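Local atomic coordinates of shikimate kinase (Bacteroides thetaiotaomicron, PDB entry 3VAA), a protein that catalyses the ATP-dependent phosphorylation of the 3-hydroxyl group of shikimate, a step of chorismate biosynthesis. Residues A[124-128]-A[129-133]; A[151-154]-A[155-159]. All blocks are in the same frame, centred on the assembly; numbering follows the deposited sequence. Where two conformers were deposited one is given.

Interaction 1 (A[124-128]-A[129-133])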
ATOM      1  N   LEU A 124      -0.382  -6.648  -2.555  0.70 21.20           N
ATOM      2  CA  LEU A 124      -1.385  -6.542  -3.620  0.70 21.17           C
ATOM      3  C   LEU A 124      -0.638  -6.543  -4.939  0.70 21.81           C
ATOM      4  O   LEU A 124      -0.104  -5.520  -5.378  0.70 21.47           O
ATOM      5  CB  LEU A 124      -2.247  -5.276  -3.510  0.70 21.77           C
ATOM      6  CG  LEU A 124      -3.348  -5.299  -2.453  0.70 23.95           C
ATOM      7  CD1 LEU A 124      -2.778  -5.418  -1.054  0.70 28.04           C
ATOM      8  CD2 LEU A 124      -4.235  -4.034  -2.595  0.70 23.22           C
ATOM      9  N   ASN A 125      -0.554  -7.728  -5.527  1.00 22.05           N
ATOM     10  CA  ASN A 125       0.117  -7.947  -6.775  1.00 21.72           C
ATOM     11  C   ASN A 125      -0.821  -7.602  -7.916  1.00 23.21           C
ATOM     12  O   ASN A 125      -1.879  -8.212  -8.062  1.00 24.58           O
ATOM     13  CB  ASN A 125       0.532  -9.431  -6.848  1.00 23.64           C
ATOM     14  CG  ASN A 125       1.199  -9.799  -8.167  1.00 23.27           C
ATOM     15  OD1 ASN A 125       1.946  -9.008  -8.743  1.00 26.87           O
ATOM     16  ND2 ASN A 125       0.945 -11.010  -8.629  1.00 24.98           N
ATOM     17  N   VAL A 126      -0.416  -6.615  -8.698  1.00 21.64           N
ATOM     18  CA  VAL A 126      -1.214  -6.124  -9.829  1.00 22.94           C
ATOM     19  C   VAL A 126      -0.353  -6.077 -11.089  1.00 23.86           C
ATOM     20  O   VAL A 126       0.741  -5.531 -11.100  1.00 25.64           O
ATOM     21  CB  VAL A 126      -1.822  -4.769  -9.507  1.00 21.81           C
ATOM     22  CG1 VAL A 126      -2.640  -4.208 -10.717  1.00 24.60           C
ATOM     23  CG2 VAL A 126      -2.731  -4.886  -8.259  1.00 24.83           C
ATOM     24  N   HIS A 127      -0.870  -6.679 -12.145  1.00 26.24           N
ATOM     25  CA  HIS A 127      -0.178  -6.748 -13.411  1.00 29.24           C
ATOM     26  C   HIS A 127       0.057  -5.340 -13.939  1.00 28.09           C
ATOM     27  O   HIS A 127      -0.799  -4.473 -13.807  1.00 26.99           O
ATOM     28  CB  HIS A 127      -1.017  -7.543 -14.411  1.00 30.83           C
ATOM     29  CG  HIS A 127      -0.261  -7.979 -15.629  1.00 37.12           C
ATOM     30  ND1 HIS A 127      -0.085  -7.164 -16.726  1.00 38.54           N
ATOM     31  CD2 HIS A 127       0.348  -9.153 -15.928  1.00 40.42           C
ATOM     32  CE1 HIS A 127       0.601  -7.817 -17.651  1.00 43.56           C
ATOM     33  NE2 HIS A 127       0.878  -9.026 -17.192  1.00 43.71           N
ATOM     34  N   PRO A 128       1.223  -5.102 -14.544  1.00 29.14           N
ATOM     35  CA  PRO A 128       1.528  -3.761 -15.052  1.00 29.47           C
ATOM     36  C   PRO A 128       0.505  -3.223 -16.066  1.00 29.90           C
ATOM     37  O   PRO A 128       0.319  -2.020 -16.139  1.00 30.07           O
ATOM     38  CB  PRO A 128       2.913  -3.914 -15.684  1.00 31.00           C
ATOM     39  CG  PRO A 128       3.424  -5.195 -15.284  1.00 32.02           C
ATOM     40  CD  PRO A 128       2.372  -6.009 -14.624  1.00 30.89           C
ATOM     41  N   ASP A 129      -0.154  -4.089 -16.836  1.00 30.83           N
ATOM     42  CA  ASP A 129      -1.172  -3.620 -17.781  1.00 32.83           C
ATOM     43  C   ASP A 129      -2.296  -2.957 -17.013  1.00 30.22           C
ATOM     44  O   ASP A 129      -2.863  -1.966 -17.470  1.00 31.37           O
ATOM     45  CB  ASP A 129      -1.745  -4.771 -18.628  1.00 34.18           C
ATOM     46  CG  ASP A 129      -0.733  -5.347 -19.615  1.00 40.58           C
ATOM     47  OD1 ASP A 129       0.309  -4.693 -19.873  1.00 43.65           O
ATOM     48  OD2 ASP A 129      -0.983  -6.463 -20.138  1.00 48.23           O
ATOM     49  N   VAL A 130      -2.615  -3.509 -15.839  1.00 27.24           N
ATOM     50  CA  VAL A 130      -3.685  -2.973 -15.011  1.00 26.04           C
ATOM     51  C   VAL A 130      -3.208  -1.726 -14.304  1.00 25.63           C
ATOM     52  O   VAL A 130      -3.954  -0.757 -14.218  1.00 24.85           O
ATOM     53  CB  VAL A 130      -4.225  -4.015 -14.010  1.00 24.55           C
ATOM     54  CG1 VAL A 130      -5.234  -3.351 -13.069  1.00 27.55           C
ATOM     55  CG2 VAL A 130      -4.843  -5.216 -14.760  1.00 27.09           C
ATOM     56  N   LEU A 131      -1.965  -1.735 -13.786  1.00 24.61           N
ATOM     57  CA  LEU A 131      -1.414  -0.522 -13.159  1.00 25.46           C
ATOM     58  C   LEU A 131      -1.376   0.632 -14.176  1.00 25.21           C
ATOM     59  O   LEU A 131      -1.706   1.785 -13.844  1.00 26.06           O
ATOM     60  CB  LEU A 131      -0.010  -0.784 -12.599  1.00 26.16           C
ATOM     61  CG  LEU A 131       0.038  -1.680 -11.371  1.00 24.56           C
ATOM     62  CD1 LEU A 131       1.479  -1.910 -10.968  1.00 22.28           C
ATOM     63  CD2 LEU A 131      -0.773  -1.060 -10.196  1.00 24.25           C
ATOM     64  N   PHE A 132      -0.974   0.302 -15.410  1.00 26.82           N
ATOM     65  CA  PHE A 132      -0.903   1.263 -16.517  1.00 27.89           C
ATOM     66  C   PHE A 132      -2.261   1.918 -16.727  1.00 28.48           C
ATOM     67  O   PHE A 132      -2.382   3.164 -16.723  1.00 29.07           O
ATOM     68  CB  PHE A 132      -0.397   0.551 -17.784  1.00 29.13           C
ATOM     69  CG  PHE A 132      -0.331   1.429 -19.014  1.00 29.34           C
ATOM     70  CD1 PHE A 132       0.767   2.264 -19.232  1.00 31.30           C
ATOM     71  CD2 PHE A 132      -1.339   1.393 -19.960  1.00 34.19           C
ATOM     72  CE1 PHE A 132       0.847   3.065 -20.365  1.00 37.17           C
ATOM     73  CE2 PHE A 132      -1.263   2.193 -21.111  1.00 38.65           C
ATOM     74  CZ  PHE A 132      -0.163   3.034 -21.305  1.00 36.04           C
ATOM     75  N   ARG A 133      -3.294   1.105 -16.905  1.00 28.97           N
ATOM     76  CA  ARG A 133      -4.642   1.661 -17.088  1.00 28.63           C
ATOM     77  C   ARG A 133      -5.075   2.535 -15.913  1.00 27.73           C
ATOM     78  O   ARG A 133      -5.499   3.683 -16.096  1.00 28.24           O
ATOM     79  CB  ARG A 133      -5.649   0.536 -17.265  1.00 29.82           C
ATOM     80  CG  ARG A 133      -7.044   1.010 -17.638  1.00 31.12           C
ATOM     81  CD  ARG A 133      -7.938  -0.192 -17.732  1.00 36.75           C
ATOM     82  NE  ARG A 133      -8.140  -0.766 -16.403  1.00 34.10           N
ATOM     83  CZ  ARG A 133      -8.218  -2.064 -16.131  1.00 35.47           C
ATOM     84  NH1 ARG A 133      -8.058  -2.970 -17.081  1.00 42.96           N
ATOM     85  NH2 ARG A 133      -8.423  -2.458 -14.886  1.00 37.77           N
TER

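Interaction 2 (A[151-154]-A[155-159])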
ATOM      1  N   ASP A 151       4.626   3.945 -24.075  1.00 42.86           N
ATOM      2  CA  ASP A 151       5.807   3.145 -23.721  1.00 43.22           C
ATOM      3  C   ASP A 151       6.630   3.762 -22.585  1.00 42.10           C
ATOM      4  O   ASP A 151       7.183   3.037 -21.750  1.00 39.96           O
ATOM      5  CB  ASP A 151       6.672   2.923 -24.972  1.00 46.51           C
ATOM      6  CG  ASP A 151       7.656   1.769 -24.821  1.00 51.18           C
ATOM      7  OD1 ASP A 151       7.700   1.125 -23.743  1.00 57.79           O
ATOM      8  OD2 ASP A 151       8.383   1.495 -25.804  1.00 61.80           O
ATOM      9  N   GLU A 152       6.706   5.091 -22.535  1.00 41.32           N
ATOM     10  CA  GLU A 152       7.464   5.740 -21.473  1.00 40.69           C
ATOM     11  C   GLU A 152       6.826   5.480 -20.107  1.00 37.94           C
ATOM     12  O   GLU A 152       7.524   5.161 -19.132  1.00 35.97           O
ATOM     13  CB  GLU A 152       7.568   7.242 -21.710  1.00 42.48           C
ATOM     14  CG  GLU A 152       8.435   7.941 -20.689  1.00 46.32           C
ATOM     15  CD  GLU A 152       8.501   9.445 -20.873  1.00 52.44           C
ATOM     16  OE1 GLU A 152       7.824   9.985 -21.779  1.00 53.78           O
ATOM     17  OE2 GLU A 152       9.234  10.089 -20.090  1.00 58.10           O
ATOM     18  N   LEU A 153       5.509   5.626 -20.036  1.00 34.82           N
ATOM     19  CA  LEU A 153       4.774   5.403 -18.793  1.00 34.19           C
ATOM     20  C   LEU A 153       4.862   3.935 -18.368  1.00 33.10           C
ATOM     21  O   LEU A 153       5.137   3.634 -17.203  1.00 32.08           O
ATOM     22  CB  LEU A 153       3.302   5.811 -18.952  1.00 34.02           C
ATOM     23  CG  LEU A 153       2.382   5.501 -17.760  1.00 32.97           C
ATOM     24  CD1 LEU A 153       2.908   6.145 -16.492  1.00 34.90           C
ATOM     25  CD2 LEU A 153       0.952   5.930 -18.043  1.00 31.74           C
ATOM     26  N   MET A 154       4.636   3.023 -19.317  1.00 33.44           N
ATOM     27  CA  MET A 154       4.702   1.596 -19.014  1.00 32.58           C
ATOM     28  C   MET A 154       6.108   1.216 -18.528  1.00 32.97           C
ATOM     29  O   MET A 154       6.242   0.485 -17.544  1.00 30.53           O
ATOM     30  CB  MET A 154       4.339   0.740 -20.234  1.00 33.67           C
ATOM     31  CG  MET A 154       4.388  -0.761 -19.958  1.00 35.25           C
ATOM     32  SD  MET A 154       3.119  -1.355 -18.806  1.00 37.92           S
ATOM     33  CE  MET A 154       1.688  -1.439 -19.857  1.00 35.73           C
ATOM     34  N   ASP A 155       7.148   1.685 -19.222  1.00 35.60           N
ATOM     35  CA  ASP A 155       8.531   1.379 -18.795  1.00 37.63           C
ATOM     36  C   ASP A 155       8.780   1.903 -17.379  1.00 35.16           C
ATOM     37  O   ASP A 155       9.466   1.257 -16.587  1.00 34.53           O
ATOM     38  CB  ASP A 155       9.591   1.978 -19.741  1.00 40.12           C
ATOM     39  CG  ASP A 155       9.609   1.326 -21.127  1.00 47.54           C
ATOM     40  OD1 ASP A 155       9.131   0.178 -21.274  1.00 55.08           O
ATOM     41  OD2 ASP A 155      10.121   1.970 -22.074  1.00 55.56           O
ATOM     42  N   PHE A 156       8.227   3.072 -17.054  1.00 34.36           N
ATOM     43  CA  PHE A 156       8.411   3.662 -15.720  1.00 32.58           C
ATOM     44  C   PHE A 156       7.830   2.773 -14.603  1.00 31.28           C
ATOM     45  O   PHE A 156       8.487   2.515 -13.561  1.00 28.14           O
ATOM     46  CB  PHE A 156       7.809   5.067 -15.664  1.00 33.46           C
ATOM     47  CG  PHE A 156       8.030   5.769 -14.346  1.00 33.01           C
ATOM     48  CD1 PHE A 156       7.090   5.673 -13.323  1.00 34.42           C
ATOM     49  CD2 PHE A 156       9.183   6.489 -14.123  1.00 37.01           C
ATOM     50  CE1 PHE A 156       7.294   6.298 -12.115  1.00 35.11           C
ATOM     51  CE2 PHE A 156       9.392   7.121 -12.906  1.00 38.23           C
ATOM     52  CZ  PHE A 156       8.437   7.025 -11.907  1.00 35.46           C
ATOM     53  N   ILE A 157       6.608   2.296 -14.828  1.00 28.25           N
ATOM     54  CA  ILE A 157       5.935   1.395 -13.885  1.00 27.16           C
ATOM     55  C   ILE A 157       6.709   0.080 -13.742  1.00 26.70           C
ATOM     56  O   ILE A 157       7.032  -0.366 -12.623  1.00 25.91           O
ATOM     57  CB  ILE A 157       4.502   1.085 -14.372  1.00 25.82           C
ATOM     58  CG1 ILE A 157       3.660   2.363 -14.299  1.00 27.62           C
ATOM     59  CG2 ILE A 157       3.863  -0.020 -13.547  1.00 26.97           C
ATOM     60  CD1 ILE A 157       2.298   2.257 -15.019  1.00 27.76           C
ATOM     61  N   ILE A 158       7.022  -0.536 -14.879  1.00 28.15           N
ATOM     62  CA  ILE A 158       7.734  -1.814 -14.870  1.00 28.45           C
ATOM     63  C   ILE A 158       9.047  -1.710 -14.120  1.00 28.84           C
ATOM     64  O   ILE A 158       9.362  -2.582 -13.307  1.00 26.85           O
ATOM     65  CB  ILE A 158       7.959  -2.370 -16.307  1.00 30.29           C
ATOM     66  CG1 ILE A 158       6.619  -2.808 -16.909  1.00 33.16           C
ATOM     67  CG2 ILE A 158       8.935  -3.548 -16.291  1.00 32.54           C
ATOM     68  CD1 ILE A 158       6.677  -3.176 -18.406  1.00 37.35           C
ATOM     69  N   GLN A 159       9.804  -0.644 -14.356  1.00 28.51           N
ATOM     70  CA  GLN A 159      11.088  -0.467 -13.666  1.00 30.31           C
ATOM     71  C   GLN A 159      10.904  -0.197 -12.180  1.00 29.33           C
ATOM     72  O   GLN A 159      11.701  -0.660 -11.357  1.00 28.52           O
ATOM     73  CB  GLN A 159      11.890   0.660 -14.319  1.00 32.71           C
ATOM     74  CG  GLN A 159      12.348   0.285 -15.735  1.00 38.85           C
ATOM     75  CD  GLN A 159      12.755   1.483 -16.594  1.00 46.78           C
ATOM     76  OE1 GLN A 159      12.941   2.600 -16.100  1.00 51.11           O
ATOM     77  NE2 GLN A 159      12.882   1.247 -17.895  1.00 48.60           N
TER

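Interaction 1 (A[124-128]-A[129-133])
H127 occupies the N-cap position of helix 128-137, and its imidazole lies alongside the D129 side chain. At the base of the side chain, H127 CB makes only a marginal approach to V130 CG2 (4.5 Å). The first torsion sets CG anti to the backbone N (chi1 -165°), which carries the ring alongside the start of the helix. There ND1 of H127 accepts the backbone N-H of D129 at 3.1 Å, a nearly straight bond whose donor lies 18° out of the ring plane. This capping bond satisfies an amide of the first turn. Next round the ring, H127 CE1 comes within 3.2 Å of D129 OD2; imidazole and carboxylate point the same way with their planes 57° apart. P128 CD sits over one ring face, offset toward the rim. The carbonyl O of H127 serves the helix too, receiving L131 N at 3.0 Å and a weak bond from V130 N. V126 CG1 touches V130 CG1 (3.6 Å) and L131 CD2 (3.7 Å), both apolar contacts. These contacts join helix 128-137 to the end of strand 120-125, which lies between 27-31 and 173-176 in the parallel sheet: H127 N bonds to D178 OD1 just beyond strand 173-176, and L131 packs on L161 of helix 150-168.

Interaction 2 (A[151-154]-A[155-159])
D151 and D155, one turn apart on helix 150-168, bring their carboxylates together. D151 OD1 lies 3.0 Å from D155 OD1 and is almost as near to D155 OD2, and the two carboxylate planes are 64° apart. The close approach depends on both side chains: D151 CG is anti to its backbone N, while D155 CG, beside its own N (chi1 -68°), swings back over the preceding turn. D155 OD2 thereby also comes to 3.1 Å from the carbonyl O of D151, another acceptor. So much negative charge in one place would be expected to favour a shared proton or to draw in a cation, though D151 is exposed and D155 partly so, and water could screen them.

On another side of the helix the contacts are apolar. M154 leaves with CG anti to its backbone N, then bends at chi2 and chi3; its CG meets I158 CD1 at 3.7 Å, and SD is 4.0 Å from that same methyl. L153 CD1 and I157 CD1 approach more loosely, at 4.2 Å.

Behind these side chains the backbone fixes the spacing. D155 N binds D151 O at 2.9 Å, F156 N and I157 N reach E152 O and L153 O, and I158 N meets M154 O at 3.0 Å with an N-H...O angle of 173°. Farther out, the F156 ring turns away from the preceding turn to pack on Y33, I144, L145 and K148, while E152 forms a long, weak ion pair with K148.

Acidic residues on one flank and aliphatic ones on another, matched at i and i+4, make this a regular amphipathic alpha-helix. In the P-loop kinase fold it follows what is probably the lid, as in other shikimate kinases, and carries R164, a predicted substrate-binding residue, farther along.

Interactions 1 and 2 lie on consecutive helices, 128-137 and 150-168, with centres 11 Å apart, and they touch. The methyl end of M154 reaches from interaction 2 to interaction 1: its CE is 3.5 Å from D129 OD1 and 3.6 Å from F132 CB. F132 also packs through CE1 on L153 CD2, at 3.7 Å, and its CA meets I157 CD1. Their relation to the predicted sites differs. In interaction 1, the V126 side chain lies about 4 Å from that of A36 in the predicted ATP-binding loop. In interaction 2, F156 is about 7 Å from R164 between side chains. The side chains of L131 and L153 each lie about 8 Å from that of R142, a predicted ATP-binding residue.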